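Local coordinates for protein beta-lactamase (Burkholderia cenocepacia, PDB 5E2G) that probably hydrolyses beta-lactams to substituted beta-amino acids and may also act as a D-alanine carboxypeptidase, at residues Gln199-Thr202 / Lys206-Arg209; Val208-Gly213 / Gly221-Ala226. All blocks are in the same frame, centred on the assembly; numbering follows the deposited sequence.

Contact 1 (Gln199-Thr202 / Lys206-Arg209); sequences QGYT and KPVR
The carbonyl oxygen of Lys206 is gripped twice by Thr202. The backbone N of Thr202 donates to Lys206 O over 2.8 Å in a nearly straight bond (168° at the hydrogen), while Thr202 OG1 adds a longer bond of 3.2 Å to Lys206 O, in the carbonyl plane and on a lone pair. Chi1 of Thr202 (61°) sets OG1 between its own backbone N and carbonyl carbon, which brings hydroxyl and amide to bear on the same acceptor and turns CG2 toward Val208, whose CG1 it meets at 3.5 Å. Two residues away on each strand, Val208 N donates to Gly200 O at 2.8 Å, within the hydrogen-bonded antiparallel pair Gly200-Val208. Between these bonds lies the non-hydrogen-bonded antiparallel pair Tyr201-Pro207, whose CA atoms add CA-H...O contacts to the same two acceptors, Pro207 CA to Gly200 O and Tyr201 CA to Lys206 O. Beyond the backbone, the Tyr201 ring reaches Pro207 obliquely, CE2 lying 3.5 Å from CB. Gln199 crosses the Arg209 side chain at about a right angle, the end of its side chain lying over one face of the guanidinium, toward the rim. That group is held in turn by Arg209 NE on Ala198 O and Arg209 NH2 on Tyr197 O. The two segments form a small two-stranded hairpin, strands 200-201 and 207-208, separate from the large antiparallel sheet. Tyr201 OH bonds to Lys46 N, just past strand 35-42 of that sheet, and the Tyr201 ring touches Pro24, ahead of strand 25-32.

Contact 2 (Val208-Gly213 / Gly221-Ala226); sequences VRMTEG and GVRTTA
Segments 208-213 and 221-226 face each other without a backbone hydrogen bond: their nearest CA atoms, Glu212 and Gly221, are 8.0 Å apart, so the contact is made largely by side chains. Met210, a selenomethionine, and Arg223 extend toward each other across the gap. The selenium lies 3.7 Å above one face of the Arg223 guanidinium, displaced toward its rim and 3.8 Å from NH1, and CE extends the cover over CZ. Bends at chi2 (56°) and chi3 (64°) fold the arginine back on its own segment, where NE donates to Gly221 O at 3.1 Å from above the carbonyl plane. With NH1 bonded to Tyr197 OH and NH2 to Ile187 O, all three guanidinium nitrogens have an acceptor, which fixes the rotation of the group under the selenium. Glu212 OE1 stands 4.1 Å from Arg223 NH2, too far for a salt bridge; its poorly ordered side chain would add at most a weak attraction. Both Met210 and Arg223 also touch Trp216 of helix 216-220, the helix that links the two segments, and Glu59 of strand 58-59, the antiparallel partner of strand 223-224.

Contact 1 and contact 2 follow one another along the chain and share Val208 and Arg209: the second strand of the hairpin in contact 1 runs on into the loop that supplies Met210 in contact 2. Their centres are 11 Å apart, on the same side of the centre of the chain. After that loop, helix 216-220 leads to strand 223-224, which pairs with strand 58-59, shortly before Ser62 and Lys65 of an SxxK pattern consistent with the catalytic motif of this family. Tyr197 is a partner common to both contacts. This places the hairpin in chain continuity with the strand pair that borders what is probably the active site.

Contact 1 (Gln199-Thr202 / Lys206-Arg209)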
loop_
_atom_site.group_PDB
_atom_site.type_symbol
_atom_site.label_atom_id
_atom_site.label_comp_id
_atom_site.label_asym_id
_atom_site.label_seq_id
_atom_site.Cartn_x
_atom_site.Cartn_y
_atom_site.Cartn_z
ATOM N N GLN A 199 14.525 -4.999 12.400
ATOM C CA GLN A 199 14.322 -6.440 12.354
ATOM C C GLN A 199 12.848 -6.746 12.579
ATOM O O GLN A 199 12.241 -6.241 13.528
ATOM C CB GLN A 199 15.178 -7.152 13.402
ATOM C CG GLN A 199 14.899 -8.651 13.527
ATOM C CD GLN A 199 15.519 -9.486 12.414
ATOM O OE1 GLN A 199 14.818 -10.191 11.690
ATOM N NE2 GLN A 199 16.845 -9.427 12.294
ATOM N N GLY A 200 12.274 -7.555 11.697
ATOM C CA GLY A 200 10.926 -8.028 11.904
ATOM C C GLY A 200 10.884 -9.221 12.831
ATOM O O GLY A 200 11.889 -9.886 13.077
ATOM N N TYR A 201 9.698 -9.484 13.371
ATOM C CA TYR A 201 9.521 -10.583 14.304
ATOM C C TYR A 201 8.191 -11.258 14.044
ATOM O O TYR A 201 7.150 -10.595 13.989
ATOM C CB TYR A 201 9.615 -10.086 15.746
ATOM C CG TYR A 201 11.007 -9.599 16.058
ATOM C CD1 TYR A 201 11.327 -8.248 16.000
ATOM C CD2 TYR A 201 12.017 -10.499 16.367
ATOM C CE1 TYR A 201 12.613 -7.806 16.263
ATOM C CE2 TYR A 201 13.301 -10.069 16.632
ATOM C CZ TYR A 201 13.597 -8.725 16.579
ATOM O OH TYR A 201 14.883 -8.303 16.842
ATOM N N THR A 202 8.235 -12.574 13.869
ATOM C CA THR A 202 7.029 -13.341 13.627
ATOM C C THR A 202 6.142 -13.313 14.866
ATOM O O THR A 202 6.494 -12.754 15.905
ATOM C CB THR A 202 7.389 -14.770 13.238
ATOM O OG1 THR A 202 8.102 -15.383 14.316
ATOM C CG2 THR A 202 8.282 -14.764 12.025
ATOM N N LYS A 206 10.229 -15.046 16.585
ATOM C CA LYS A 206 11.394 -15.375 15.783
ATOM C C LYS A 206 11.726 -14.200 14.869
ATOM O O LYS A 206 10.825 -13.640 14.232
ATOM C CB LYS A 206 11.129 -16.647 14.979
ATOM C CG LYS A 206 10.823 -17.855 15.865
ATOM C CD LYS A 206 9.806 -18.820 15.240
ATOM C CE LYS A 206 10.441 -19.747 14.199
ATOM N NZ LYS A 206 9.526 -20.839 13.721
ATOM N N PRO A 207 12.981 -13.778 14.802
ATOM C CA PRO A 207 13.334 -12.648 13.948
ATOM C C PRO A 207 13.313 -13.040 12.485
ATOM O O PRO A 207 13.639 -14.169 12.113
ATOM C CB PRO A 207 14.752 -12.296 14.400
ATOM C CG PRO A 207 15.296 -13.578 14.886
ATOM C CD PRO A 207 14.149 -14.321 15.508
ATOM N N VAL A 208 12.946 -12.073 11.649
ATOM C CA VAL A 208 12.727 -12.350 10.236
ATOM C C VAL A 208 12.779 -11.044 9.453
ATOM O O VAL A 208 12.371 -9.994 9.945
ATOM C CB VAL A 208 11.382 -13.087 10.040
ATOM C CG1 VAL A 208 10.217 -12.222 10.511
ATOM C CG2 VAL A 208 11.204 -13.506 8.608
ATOM N N ARG A 209 13.332 -11.114 8.242
ATOM C CA ARG A 209 13.115 -10.092 7.228
ATOM C C ARG A 209 12.633 -10.792 5.967
ATOM O O ARG A 209 12.297 -11.981 5.997
ATOM C CB ARG A 209 14.364 -9.257 6.959
ATOM C CG ARG A 209 14.664 -8.217 8.024
ATOM C CD ARG A 209 15.847 -7.355 7.635
ATOM N NE ARG A 209 16.353 -6.562 8.750
ATOM C CZ ARG A 209 17.329 -6.948 9.565
ATOM N NH1 ARG A 209 17.912 -8.126 9.392
ATOM N NH2 ARG A 209 17.723 -6.156 10.552
#

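Contact 2 (Val208-Gly213 / Gly221-Ala226)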
loop_
_atom_site.group_PDB
_atom_site.type_symbol
_atom_site.label_atom_id
_atom_site.label_comp_id
_atom_site.label_asym_id
_atom_site.label_seq_id
_atom_site.Cartn_x
_atom_site.Cartn_y
_atom_site.Cartn_z
ATOM N N VAL A 208 12.946 -12.073 11.649
ATOM C CA VAL A 208 12.727 -12.350 10.236
ATOM C C VAL A 208 12.779 -11.044 9.453
ATOM O O VAL A 208 12.371 -9.994 9.945
ATOM C CB VAL A 208 11.382 -13.087 10.040
ATOM C CG1 VAL A 208 10.217 -12.222 10.511
ATOM C CG2 VAL A 208 11.204 -13.506 8.608
ATOM N N ARG A 209 13.332 -11.114 8.242
ATOM C CA ARG A 209 13.115 -10.092 7.228
ATOM C C ARG A 209 12.633 -10.792 5.967
ATOM O O ARG A 209 12.297 -11.981 5.997
ATOM C CB ARG A 209 14.364 -9.257 6.959
ATOM C CG ARG A 209 14.664 -8.217 8.024
ATOM C CD ARG A 209 15.847 -7.355 7.635
ATOM N NE ARG A 209 16.353 -6.562 8.750
ATOM C CZ ARG A 209 17.329 -6.948 9.565
ATOM N NH1 ARG A 209 17.912 -8.126 9.392
ATOM N NH2 ARG A 209 17.723 -6.156 10.552
HETATM N N MSE A 210 12.643 -10.082 4.853
HETATM C CA MSE A 210 11.873 -10.476 3.679
HETATM C C MSE A 210 12.475 -11.544 2.778
HETATM O O MSE A 210 13.666 -11.513 2.457
HETATM C CB MSE A 210 11.631 -9.238 2.832
HETATM C CG MSE A 210 10.216 -8.783 2.748
HETATM SE SE MSE A 210 10.295 -7.199 1.649
HETATM C CE MSE A 210 11.277 -7.928 0.129
ATOM N N THR A 211 11.624 -12.469 2.347
ATOM C CA THR A 211 11.958 -13.387 1.267
ATOM C C THR A 211 11.393 -12.825 -0.030
ATOM O O THR A 211 10.215 -12.457 -0.089
ATOM C CB THR A 211 11.406 -14.795 1.522
ATOM O OG1 THR A 211 9.981 -14.792 1.393
ATOM C CG2 THR A 211 11.770 -15.281 2.906
ATOM N N GLU A 212 12.232 -12.765 -1.064
ATOM C CA GLU A 212 11.918 -12.043 -2.299
ATOM C C GLU A 212 11.547 -13.018 -3.412
ATOM O O GLU A 212 12.397 -13.457 -4.187
ATOM C CB GLU A 212 13.095 -11.173 -2.710
ATOM C CG GLU A 212 13.512 -10.151 -1.670
ATOM C CD GLU A 212 14.840 -9.491 -2.008
ATOM O OE1 GLU A 212 15.074 -8.334 -1.587
ATOM O OE2 GLU A 212 15.653 -10.135 -2.704
ATOM N N GLY A 213 10.255 -13.317 -3.525
ATOM C CA GLY A 213 9.758 -14.120 -4.623
ATOM C C GLY A 213 9.784 -13.339 -5.926
ATOM O O GLY A 213 10.407 -12.286 -6.053
ATOM N N GLY A 221 7.756 -4.798 -2.030
ATOM C CA GLY A 221 9.181 -4.584 -1.930
ATOM C C GLY A 221 9.622 -3.332 -1.215
ATOM O O GLY A 221 10.830 -3.118 -1.094
ATOM N N VAL A 222 8.700 -2.506 -0.721
ATOM C CA VAL A 222 9.073 -1.205 -0.174
ATOM C C VAL A 222 9.497 -1.347 1.283
ATOM O O VAL A 222 8.779 -1.923 2.112
ATOM C CB VAL A 222 7.931 -0.186 -0.316
ATOM C CG1 VAL A 222 8.344 1.117 0.324
ATOM C CG2 VAL A 222 7.588 0.041 -1.777
ATOM N N ARG A 223 10.682 -0.825 1.583
ATOM C CA ARG A 223 11.125 -0.502 2.927
ATOM C C ARG A 223 11.168 1.015 3.036
ATOM O O ARG A 223 11.582 1.690 2.090
ATOM C CB ARG A 223 12.505 -1.097 3.203
ATOM C CG ARG A 223 12.509 -2.525 3.749
ATOM C CD ARG A 223 11.770 -3.539 2.878
ATOM N NE ARG A 223 12.366 -3.732 1.562
ATOM C CZ ARG A 223 13.250 -4.678 1.267
ATOM N NH1 ARG A 223 13.664 -5.521 2.199
ATOM N NH2 ARG A 223 13.727 -4.777 0.036
ATOM N N THR A 224 10.723 1.565 4.164
ATOM C CA THR A 224 10.620 3.018 4.264
ATOM C C THR A 224 10.541 3.430 5.728
ATOM O O THR A 224 10.439 2.592 6.628
ATOM C CB THR A 224 9.410 3.544 3.469
ATOM O OG1 THR A 224 9.368 4.978 3.523
ATOM C CG2 THR A 224 8.111 2.982 4.022
ATOM N N THR A 225 10.610 4.740 5.952
ATOM C CA THR A 225 10.461 5.342 7.269
ATOM C C THR A 225 9.048 5.881 7.447
ATOM O O THR A 225 8.295 6.051 6.485
ATOM C CB THR A 225 11.452 6.488 7.482
ATOM O OG1 THR A 225 11.125 7.562 6.597
ATOM C CG2 THR A 225 12.860 6.035 7.216
ATOM N N ALA A 226 8.707 6.179 8.704
ATOM C CA ALA A 226 7.403 6.767 8.975
ATOM C C ALA A 226 7.290 8.136 8.333
ATOM O O ALA A 226 6.238 8.486 7.786
ATOM C CB ALA A 226 7.155 6.860 10.477
#